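Local coordinates for protein putative alpha-galactosidase (Bacteroides fragilis, PDB 4NZJ) that probably hydrolyses terminal, non-reducing alpha-D-galactose residues from alpha-D-galactosides, as a glycoside hydrolase family 27 member with a TIM-barrel catalytic domain, at residues Y201-A206 with G239-A244; G213-K218 with T245-V250; S185-K190 with Y219-A224. All blocks are in the same frame, centred on the assembly; numbering follows the deposited sequence.

Contact 1 of 3, residues Y201-A206 with G239-A244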
loop_
_atom_site.group_PDB
_atom_site.type_symbol
_atom_site.label_atom_id
_atom_site.label_comp_id
_atom_site.label_asym_id
_atom_site.label_seq_id
_atom_site.Cartn_x
_atom_site.Cartn_y
_atom_site.Cartn_z
ATOM N N TYR A 201 -12.647 13.758 21.399
ATOM C CA TYR A 201 -12.425 14.977 20.611
ATOM C C TYR A 201 -12.320 14.644 19.127
ATOM O O TYR A 201 -11.650 15.346 18.361
ATOM C CB TYR A 201 -11.143 15.677 21.068
ATOM C CG TYR A 201 -11.176 16.184 22.492
ATOM C CD1 TYR A 201 -10.814 15.359 23.547
ATOM C CD2 TYR A 201 -11.544 17.495 22.783
ATOM C CE1 TYR A 201 -10.828 15.817 24.854
ATOM C CE2 TYR A 201 -11.560 17.962 24.086
ATOM C CZ TYR A 201 -11.204 17.119 25.119
ATOM O OH TYR A 201 -11.214 17.575 26.421
ATOM N N GLU A 202 -12.997 13.577 18.714
ATOM C CA GLU A 202 -12.843 13.050 17.362
ATOM C C GLU A 202 -13.211 14.082 16.298
ATOM O O GLU A 202 -12.514 14.208 15.283
ATOM C CB GLU A 202 -13.679 11.783 17.177
ATOM C CG GLU A 202 -13.219 10.610 18.041
ATOM C CD GLU A 202 -13.836 10.572 19.434
ATOM O OE1 GLU A 202 -14.482 11.561 19.858
ATOM O OE2 GLU A 202 -13.666 9.539 20.121
ATOM N N GLU A 203 -14.296 14.811 16.542
ATOM C CA GLU A 203 -14.791 15.782 15.578
ATOM C C GLU A 203 -13.789 16.926 15.417
ATOM O O GLU A 203 -13.421 17.289 14.293
ATOM C CB GLU A 203 -16.166 16.308 15.994
ATOM C CG GLU A 203 -17.218 15.220 16.201
ATOM C CD GLU A 203 -17.450 14.869 17.670
ATOM O OE1 GLU A 203 -16.467 14.657 18.426
ATOM O OE2 GLU A 203 -18.635 14.800 18.072
ATOM N N THR A 204 -13.329 17.477 16.536
ATOM C CA THR A 204 -12.312 18.530 16.510
ATOM C C THR A 204 -11.053 18.075 15.778
ATOM O O THR A 204 -10.524 18.781 14.915
ATOM C CB THR A 204 -11.926 18.967 17.940
ATOM O OG1 THR A 204 -13.071 19.529 18.589
ATOM C CG2 THR A 204 -10.810 20.007 17.925
ATOM N N ASP A 205 -10.567 16.895 16.130
ATOM C CA ASP A 205 -9.309 16.425 15.571
ATOM C C ASP A 205 -9.420 16.172 14.067
ATOM O O ASP A 205 -8.546 16.579 13.302
ATOM C CB ASP A 205 -8.803 15.205 16.335
ATOM C CG ASP A 205 -8.398 15.541 17.765
ATOM O OD1 ASP A 205 -8.483 16.723 18.162
ATOM O OD2 ASP A 205 -7.999 14.616 18.499
ATOM N N ALA A 206 -10.512 15.543 13.644
ATOM C CA ALA A 206 -10.744 15.295 12.223
ATOM C C ALA A 206 -10.804 16.604 11.431
ATOM O O ALA A 206 -10.228 16.699 10.339
ATOM C CB ALA A 206 -12.022 14.494 12.026
ATOM N N GLY A 239 -14.671 7.421 12.442
ATOM C CA GLY A 239 -15.072 7.277 11.040
ATOM C C GLY A 239 -16.085 8.339 10.634
ATOM O O GLY A 239 -15.948 8.979 9.588
ATOM N N ARG A 240 -17.099 8.535 11.470
ATOM C CA ARG A 240 -18.107 9.564 11.227
ATOM C C ARG A 240 -17.471 10.950 11.197
ATOM O O ARG A 240 -17.802 11.778 10.346
ATOM C CB ARG A 240 -19.215 9.500 12.283
ATOM C CG ARG A 240 -20.112 8.284 12.128
ATOM C CD ARG A 240 -21.365 8.389 12.975
ATOM N NE ARG A 240 -21.095 8.396 14.415
ATOM C CZ ARG A 240 -20.915 7.316 15.175
ATOM N NH1 ARG A 240 -20.945 6.096 14.653
ATOM N NH2 ARG A 240 -20.699 7.458 16.479
ATOM N N ALA A 241 -16.550 11.196 12.122
ATOM C CA ALA A 241 -15.868 12.482 12.193
ATOM C C ALA A 241 -15.080 12.767 10.910
ATOM O O ALA A 241 -15.101 13.887 10.407
ATOM C CB ALA A 241 -14.961 12.532 13.416
ATOM N N LEU A 242 -14.396 11.754 10.382
ATOM C CA LEU A 242 -13.638 11.914 9.132
ATOM C C LEU A 242 -14.544 12.207 7.942
ATOM O O LEU A 242 -14.221 13.046 7.103
ATOM C CB LEU A 242 -12.805 10.670 8.832
ATOM C CG LEU A 242 -11.669 10.364 9.800
ATOM C CD1 LEU A 242 -11.041 9.035 9.414
ATOM C CD2 LEU A 242 -10.639 11.485 9.814
ATOM N N ARG A 243 -15.679 11.518 7.872
ATOM C CA ARG A 243 -16.626 11.686 6.765
ATOM C C ARG A 243 -17.355 13.020 6.847
ATOM O O ARG A 243 -17.915 13.489 5.860
ATOM C CB ARG A 243 -17.657 10.553 6.746
ATOM C CG ARG A 243 -17.092 9.184 6.413
ATOM C CD ARG A 243 -16.549 9.105 4.994
ATOM N NE ARG A 243 -17.532 9.461 3.973
ATOM C CZ ARG A 243 -18.483 8.647 3.521
ATOM N NH1 ARG A 243 -18.605 7.417 4.006
ATOM N NH2 ARG A 243 -19.319 9.066 2.584
ATOM N N ALA A 244 -17.355 13.633 8.030
ATOM C CA ALA A 244 -17.995 14.931 8.215
ATOM C C ALA A 244 -17.108 16.086 7.729
ATOM O O ALA A 244 -17.581 17.215 7.619
ATOM C CB ALA A 244 -18.378 15.138 9.676
HETATM O O HOH W 1 -15.460 16.261 11.893
#
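The methyl groups of Ala206 and Ala241 meet between two helices, CB to CB at 3.8 Å. The axes of the short segments 202-206 and 239-243 pass 8.4 Å apart at a signed crossing angle of -40°, and the small methyls are consistent with this close approach. The tight part is side chain against main chain. Ala241 CB rests 3.5 Å from Glu202 O, a carbonyl already engaged within its own helix by Ala206 N, and Ala206 CB returns the contact, lying 3.5 Å from Ala241 O. Behind the alanine pair Leu242 adds one branch: it sets out away from helix 202-212, yet its CD2 ends 4.0 Å from Ala206 CB. Glu202, also buried, offers Ala241 only the root of its chain, CB to CB; the bend at chi2 (88°) then takes the carboxylate off to Lys237, with which it forms a salt bridge, and to the backbone N of Gly200.

The loose side is that of Glu203, which is exposed and merely grazes the methyl of Ala241 with its CA and CG. Here a water spans the helices, giving a 2.8 Å hydrogen bond to Ala241 O and a weak, longer one to Glu203 O; no direct hydrogen bond joins the two segments.

Both helices belong to the outer layer of the TIM barrel: helix 202-212 follows strand 180-186, helix 228-243 follows strand 216-220, and Leu242 reaches inward to Ile249, which leads into strand 250-254.

Contact 2 of 3, residues G213-K218 with T245-V250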
loop_
_atom_site.group_PDB
_atom_site.type_symbol
_atom_site.label_atom_id
_atom_site.label_comp_id
_atom_site.label_asym_id
_atom_site.label_seq_id
_atom_site.Cartn_x
_atom_site.Cartn_y
_atom_site.Cartn_z
ATOM N N GLY A 213 -4.849 19.454 5.435
ATOM C CA GLY A 213 -4.704 18.745 4.166
ATOM C C GLY A 213 -4.321 17.283 4.302
ATOM O O GLY A 213 -3.791 16.684 3.370
ATOM N N VAL A 214 -4.592 16.698 5.465
ATOM C CA VAL A 214 -4.335 15.281 5.703
ATOM C C VAL A 214 -5.205 14.413 4.785
ATOM O O VAL A 214 -6.376 14.724 4.541
ATOM C CB VAL A 214 -4.591 14.935 7.181
ATOM C CG1 VAL A 214 -4.639 13.427 7.416
ATOM C CG2 VAL A 214 -3.530 15.590 8.056
ATOM N N ASP A 215 -4.609 13.332 4.286
ATOM C CA ASP A 215 -5.252 12.424 3.342
ATOM C C ASP A 215 -5.470 11.011 3.900
ATOM O O ASP A 215 -6.173 10.207 3.294
ATOM C CB ASP A 215 -4.390 12.332 2.090
ATOM C CG ASP A 215 -4.143 13.688 1.463
ATOM O OD1 ASP A 215 -5.132 14.307 1.021
ATOM O OD2 ASP A 215 -2.974 14.144 1.435
ATOM N N LEU A 216 -4.875 10.725 5.055
ATOM C CA LEU A 216 -4.968 9.414 5.686
ATOM C C LEU A 216 -4.778 9.567 7.185
ATOM O O LEU A 216 -3.927 10.335 7.629
ATOM C CB LEU A 216 -3.913 8.469 5.092
ATOM C CG LEU A 216 -3.779 7.054 5.678
ATOM C CD1 LEU A 216 -3.256 6.074 4.633
ATOM C CD2 LEU A 216 -2.877 7.048 6.904
ATOM N N LEU A 217 -5.585 8.840 7.951
ATOM C CA LEU A 217 -5.423 8.743 9.397
ATOM C C LEU A 217 -5.198 7.295 9.783
ATOM O O LEU A 217 -6.033 6.440 9.479
ATOM C CB LEU A 217 -6.666 9.257 10.121
ATOM C CG LEU A 217 -6.648 9.073 11.644
ATOM C CD1 LEU A 217 -5.515 9.879 12.263
ATOM C CD2 LEU A 217 -7.983 9.428 12.281
ATOM N N LYS A 218 -4.070 7.040 10.444
ATOM C CA LYS A 218 -3.825 5.783 11.133
ATOM C C LYS A 218 -4.311 5.960 12.566
ATOM O O LYS A 218 -3.856 6.861 13.273
ATOM C CB LYS A 218 -2.335 5.432 11.107
ATOM C CG LYS A 218 -1.984 4.200 11.929
ATOM C CD LYS A 218 -0.496 3.902 11.899
ATOM C CE LYS A 218 -0.102 2.943 13.017
ATOM N NZ LYS A 218 1.377 2.907 13.193
ATOM N N THR A 245 -15.836 15.807 7.440
ATOM C CA THR A 245 -14.918 16.828 6.927
ATOM C C THR A 245 -15.093 17.004 5.428
ATOM O O THR A 245 -15.850 16.269 4.792
ATOM C CB THR A 245 -13.436 16.474 7.177
ATOM O OG1 THR A 245 -13.014 15.436 6.280
ATOM C CG2 THR A 245 -13.204 16.037 8.623
ATOM N N ASN A 246 -14.359 17.962 4.864
ATOM C CA ASN A 246 -14.408 18.226 3.421
ATOM C C ASN A 246 -13.261 17.587 2.626
ATOM O O ASN A 246 -12.914 18.055 1.543
ATOM C CB ASN A 246 -14.479 19.738 3.162
ATOM C CG ASN A 246 -13.250 20.493 3.658
ATOM O OD1 ASN A 246 -12.314 19.914 4.212
ATOM N ND2 ASN A 246 -13.255 21.808 3.457
ATOM N N ARG A 247 -12.674 16.517 3.160
ATOM C CA ARG A 247 -11.616 15.786 2.456
ATOM C C ARG A 247 -11.945 14.305 2.342
ATOM O O ARG A 247 -12.722 13.766 3.132
ATOM C CB ARG A 247 -10.267 15.927 3.168
ATOM C CG ARG A 247 -9.668 17.315 3.147
ATOM C CD ARG A 247 -8.219 17.287 3.601
ATOM N NE ARG A 247 -7.301 16.777 2.587
ATOM C CZ ARG A 247 -6.886 17.460 1.518
ATOM N NH1 ARG A 247 -7.321 18.697 1.287
ATOM N NH2 ARG A 247 -6.039 16.903 0.664
ATOM N N SER A 248 -11.324 13.654 1.366
ATOM C CA SER A 248 -11.334 12.199 1.277
ATOM C C SER A 248 -10.184 11.666 2.117
ATOM O O SER A 248 -9.047 11.588 1.645
ATOM C CB SER A 248 -11.168 11.732 -0.170
ATOM O OG SER A 248 -12.291 12.074 -0.947
ATOM N N ILE A 249 -10.472 11.318 3.368
ATOM C CA ILE A 249 -9.439 10.829 4.279
ATOM C C ILE A 249 -9.520 9.311 4.442
ATOM O O ILE A 249 -10.521 8.768 4.931
ATOM C CB ILE A 249 -9.506 11.522 5.656
ATOM C CG1 ILE A 249 -9.447 13.045 5.477
ATOM C CG2 ILE A 249 -8.361 11.040 6.542
ATOM C CD1 ILE A 249 -9.473 13.841 6.767
ATOM N N VAL A 250 -8.463 8.633 4.012
ATOM C CA VAL A 250 -8.342 7.194 4.190
ATOM C C VAL A 250 -8.239 6.886 5.679
ATOM O O VAL A 250 -7.530 7.567 6.416
ATOM C CB VAL A 250 -7.107 6.650 3.447
ATOM C CG1 VAL A 250 -6.799 5.211 3.847
ATOM C CG2 VAL A 250 -7.320 6.768 1.942
HETATM O O HOH W 2 -7.570 13.525 0.390
#
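Two main-chain hydrogen bonds tie Val250 between Asp215 and Leu217 in a parallel beta bridge centred on Leu216. Val250 N donates to Asp215 O (2.9 Å), and Val250 O receives Leu217 N at 2.8 Å. That same Val250 carbonyl is approached by Leu216 CA at 3.2 Å in a CA-H...O contact.

The charged interaction lies just before the strands. Arg247 NH2 makes a salt bridge to the syn side of Asp215 OD1, 2.8 Å long and almost straight (177° at the hydrogen); OD1 lies in the guanidinium plane, although that plane and the carboxylate are turned 59° apart. A bend at chi3 (76°) turns the guanidinium so that NE also meets Val214 O at 3.0 Å, a bent bond whose donor stands well above the carbonyl plane. Gly213 CA lies over one guanidinium face, near its rim; this glycine closes helix 202-212 in a Schellman motif. Asp215 OD1 takes a second bond, from a water that also donates to Ser248 O, while OD2 is held by His175 and Leu181 N.

Apolar packing completes the join. Leu216 CD1 touches Val250 CG1 at 3.7 Å on one face of the sheet, and Ile249 CG2 stands 4.3 Å from Leu217 CB.

In the barrel, strand 216-220 runs between 180-186 and 250-254: Val214 and Leu217 pack outward on Phe209 of helix 202-212, whereas Leu216 and Val250 share Tyr138 of strand 138-140.

Contact 3 of 3, residues S185-K190 with Y219-A224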
loop_
_atom_site.group_PDB
_atom_site.type_symbol
_atom_site.label_atom_id
_atom_site.label_comp_id
_atom_site.label_asym_id
_atom_site.label_seq_id
_atom_site.Cartn_x
_atom_site.Cartn_y
_atom_site.Cartn_z
ATOM N N SER A 185 -3.168 9.107 15.097
ATOM C CA SER A 185 -3.695 9.344 16.430
ATOM C C SER A 185 -4.120 8.014 17.042
ATOM O O SER A 185 -3.773 6.943 16.528
ATOM C CB SER A 185 -4.844 10.343 16.411
ATOM O OG SER A 185 -5.186 10.727 17.737
ATOM N N ASP A 186 -4.837 8.082 18.156
ATOM C CA ASP A 186 -5.155 6.900 18.945
ATOM C C ASP A 186 -6.530 7.102 19.569
ATOM O O ASP A 186 -6.874 8.226 19.972
ATOM C CB ASP A 186 -4.082 6.741 20.026
ATOM C CG ASP A 186 -4.155 5.425 20.760
ATOM O OD1 ASP A 186 -5.082 5.250 21.577
ATOM O OD2 ASP A 186 -3.254 4.582 20.546
ATOM N N ALA A 187 -7.289 6.012 19.673
ATOM C CA ALA A 187 -8.648 6.031 20.230
ATOM C C ALA A 187 -8.652 5.992 21.757
ATOM O O ALA A 187 -9.360 5.189 22.380
ATOM C CB ALA A 187 -9.453 4.873 19.670
ATOM N N ALA A 188 -7.866 6.881 22.350
ATOM C CA ALA A 188 -7.748 6.990 23.795
ATOM C C ALA A 188 -7.245 8.393 24.115
ATOM O O ALA A 188 -7.004 9.203 23.212
ATOM C CB ALA A 188 -6.782 5.938 24.325
ATOM N N GLU A 189 -7.076 8.673 25.396
ATOM C CA GLU A 189 -6.570 9.959 25.852
ATOM C C GLU A 189 -5.083 10.116 25.487
ATOM O O GLU A 189 -4.600 11.226 25.264
ATOM C CB GLU A 189 -6.785 10.091 27.367
ATOM C CG GLU A 189 -8.251 10.019 27.812
ATOM C CD GLU A 189 -8.802 8.600 27.981
ATOM O OE1 GLU A 189 -8.124 7.614 27.612
ATOM O OE2 GLU A 189 -9.937 8.469 28.491
ATOM N N LYS A 190 -4.366 8.993 25.426
ATOM C CA LYS A 190 -2.935 8.995 25.112
ATOM C C LYS A 190 -2.600 7.959 24.044
ATOM O O LYS A 190 -3.204 6.883 23.999
ATOM C CB LYS A 190 -2.117 8.699 26.367
ATOM C CG LYS A 190 -2.262 9.725 27.477
ATOM C CD LYS A 190 -1.499 10.999 27.169
ATOM C CE LYS A 190 -1.547 11.957 28.351
ATOM N NZ LYS A 190 -0.523 13.030 28.241
ATOM N N TYR A 219 -5.224 5.096 12.994
ATOM C CA TYR A 219 -5.896 5.263 14.277
ATOM C C TYR A 219 -5.641 4.042 15.154
ATOM O O TYR A 219 -6.212 2.971 14.952
ATOM C CB TYR A 219 -7.385 5.509 14.048
ATOM C CG TYR A 219 -8.109 6.259 15.152
ATOM C CD1 TYR A 219 -7.553 7.399 15.738
ATOM C CD2 TYR A 219 -9.377 5.858 15.580
ATOM C CE1 TYR A 219 -8.224 8.094 16.727
ATOM C CE2 TYR A 219 -10.059 6.555 16.568
ATOM C CZ TYR A 219 -9.477 7.676 17.139
ATOM O OH TYR A 219 -10.149 8.380 18.118
ATOM N N ASP A 220 -4.755 4.233 16.122
ATOM C CA ASP A 220 -4.227 3.172 16.971
ATOM C C ASP A 220 -5.145 2.943 18.170
ATOM O O ASP A 220 -6.001 3.779 18.475
ATOM C CB ASP A 220 -2.834 3.603 17.448
ATOM C CG ASP A 220 -1.887 2.449 17.666
ATOM O OD1 ASP A 220 -2.332 1.295 17.843
ATOM O OD2 ASP A 220 -0.663 2.723 17.656
ATOM N N TYR A 221 -4.957 1.817 18.852
ATOM C CA TYR A 221 -5.863 1.415 19.921
ATOM C C TYR A 221 -5.178 1.252 21.278
ATOM O O TYR A 221 -5.733 0.618 22.178
ATOM C CB TYR A 221 -6.629 0.134 19.531
ATOM C CG TYR A 221 -7.927 0.010 20.286
ATOM C CD1 TYR A 221 -8.936 0.952 20.114
ATOM C CD2 TYR A 221 -8.137 -1.019 21.202
ATOM C CE1 TYR A 221 -10.120 0.871 20.820
ATOM C CE2 TYR A 221 -9.316 -1.104 21.912
ATOM C CZ TYR A 221 -10.303 -0.156 21.721
ATOM O OH TYR A 221 -11.469 -0.220 22.436
ATOM N N CYS A 222 -3.994 1.837 21.459
ATOM C CA CYS A 222 -3.339 1.799 22.769
ATOM C C CYS A 222 -4.163 2.514 23.832
ATOM O O CYS A 222 -4.828 3.516 23.551
ATOM C CB CYS A 222 -1.940 2.414 22.719
ATOM S SG CYS A 222 -0.716 1.341 21.944
ATOM N N ASN A 223 -4.118 1.985 25.051
ATOM C CA ASN A 223 -4.764 2.602 26.212
ATOM C C ASN A 223 -6.285 2.646 26.163
ATOM O O ASN A 223 -6.908 3.358 26.951
ATOM C CB ASN A 223 -4.205 4.012 26.444
ATOM C CG ASN A 223 -2.705 4.008 26.631
ATOM O OD1 ASN A 223 -2.185 3.266 27.460
ATOM N ND2 ASN A 223 -1.998 4.821 25.852
ATOM N N ALA A 224 -6.879 1.874 25.255
ATOM C CA ALA A 224 -8.331 1.778 25.141
ATOM C C ALA A 224 -8.801 0.431 25.686
ATOM O O ALA A 224 -8.018 -0.517 25.751
ATOM C CB ALA A 224 -8.754 1.944 23.695
HETATM O O HOH W 3 -9.193 5.010 26.920
#
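The Tyr219 ring packs along the backbone of 185-187: Ala187 N lies over one face, 3.7 Å above the plane and offset toward the rim, and Ala187 CB touches CE2 at 3.6 Å. CG of Tyr219 stands anti to its own backbone N (chi1 -155°), a setting that lays the ring across the neighbouring strand, with Ser185 CB beside CD1 and CE1. The Tyr221 ring carries Ala224 CB over one face, near the rim, and meets the same Ala187 methyl obliquely, CD1 to CB at 4.0 Å; Ala187 thus wedges between two tyrosines. A third flat group, the Asn223 amide, donates from ND2 to Lys190 O at 3.0 Å. The acceptor lies in the amide plane, but the donor stands 67° out of the carbonyl plane.

The strands are paired by two parallel main-chain bonds. Asp220 N gives an almost straight bond to Ser185 O at 2.9 Å, and Asp220 O in turn receives Ala187 N at 2.8 Å, where the chain enters an inverse gamma turn. From the last residue of strand 180-186, the Asp186 carboxylate reaches the type II turn 221-224: its OD2 accepts a weak bond from Cys222 N and lies 3.3 Å from Asp220 CB. Ala188 CB packs against the same turn, and the disulfide Cys192-Cys222 ties the turn to the loop that follows strand 180-186.

The contact joins the C-terminal ends of the two parallel strands of a beta-alpha-beta unit, 180-186 and 216-220, connected through helix 202-212. Here Asp220 OD2 meets Tyr184 OH and a glycerol, probably from the crystallisation liquor, while Tyr219 packs outward on Met238 of helix 228-243.

In the fold
Contacts 1 to 3 lie in successive beta-alpha units of one TIM barrel. Contacts 2 and 3 share strand 216-220, their centres about 18 Å apart: contact 2 joins its start to the loop leading into strand 250-254, contact 3 its end to strand 180-186. Lys218 O and Ser185 N, 3.0 Å apart in a probable hydrogen bond, link the two. Contact 1 packs the helices that follow these strands; its centre lies about 10 Å from contact 2 and 14 Å from contact 3, where Glu202 CG approaches Tyr219 OH (3.8 Å). Contact 3 lies at the C-terminal strand ends, where TIM-barrel active sites are found; the glycerol about 3 Å from the Asp220 side chain may mark a pocket.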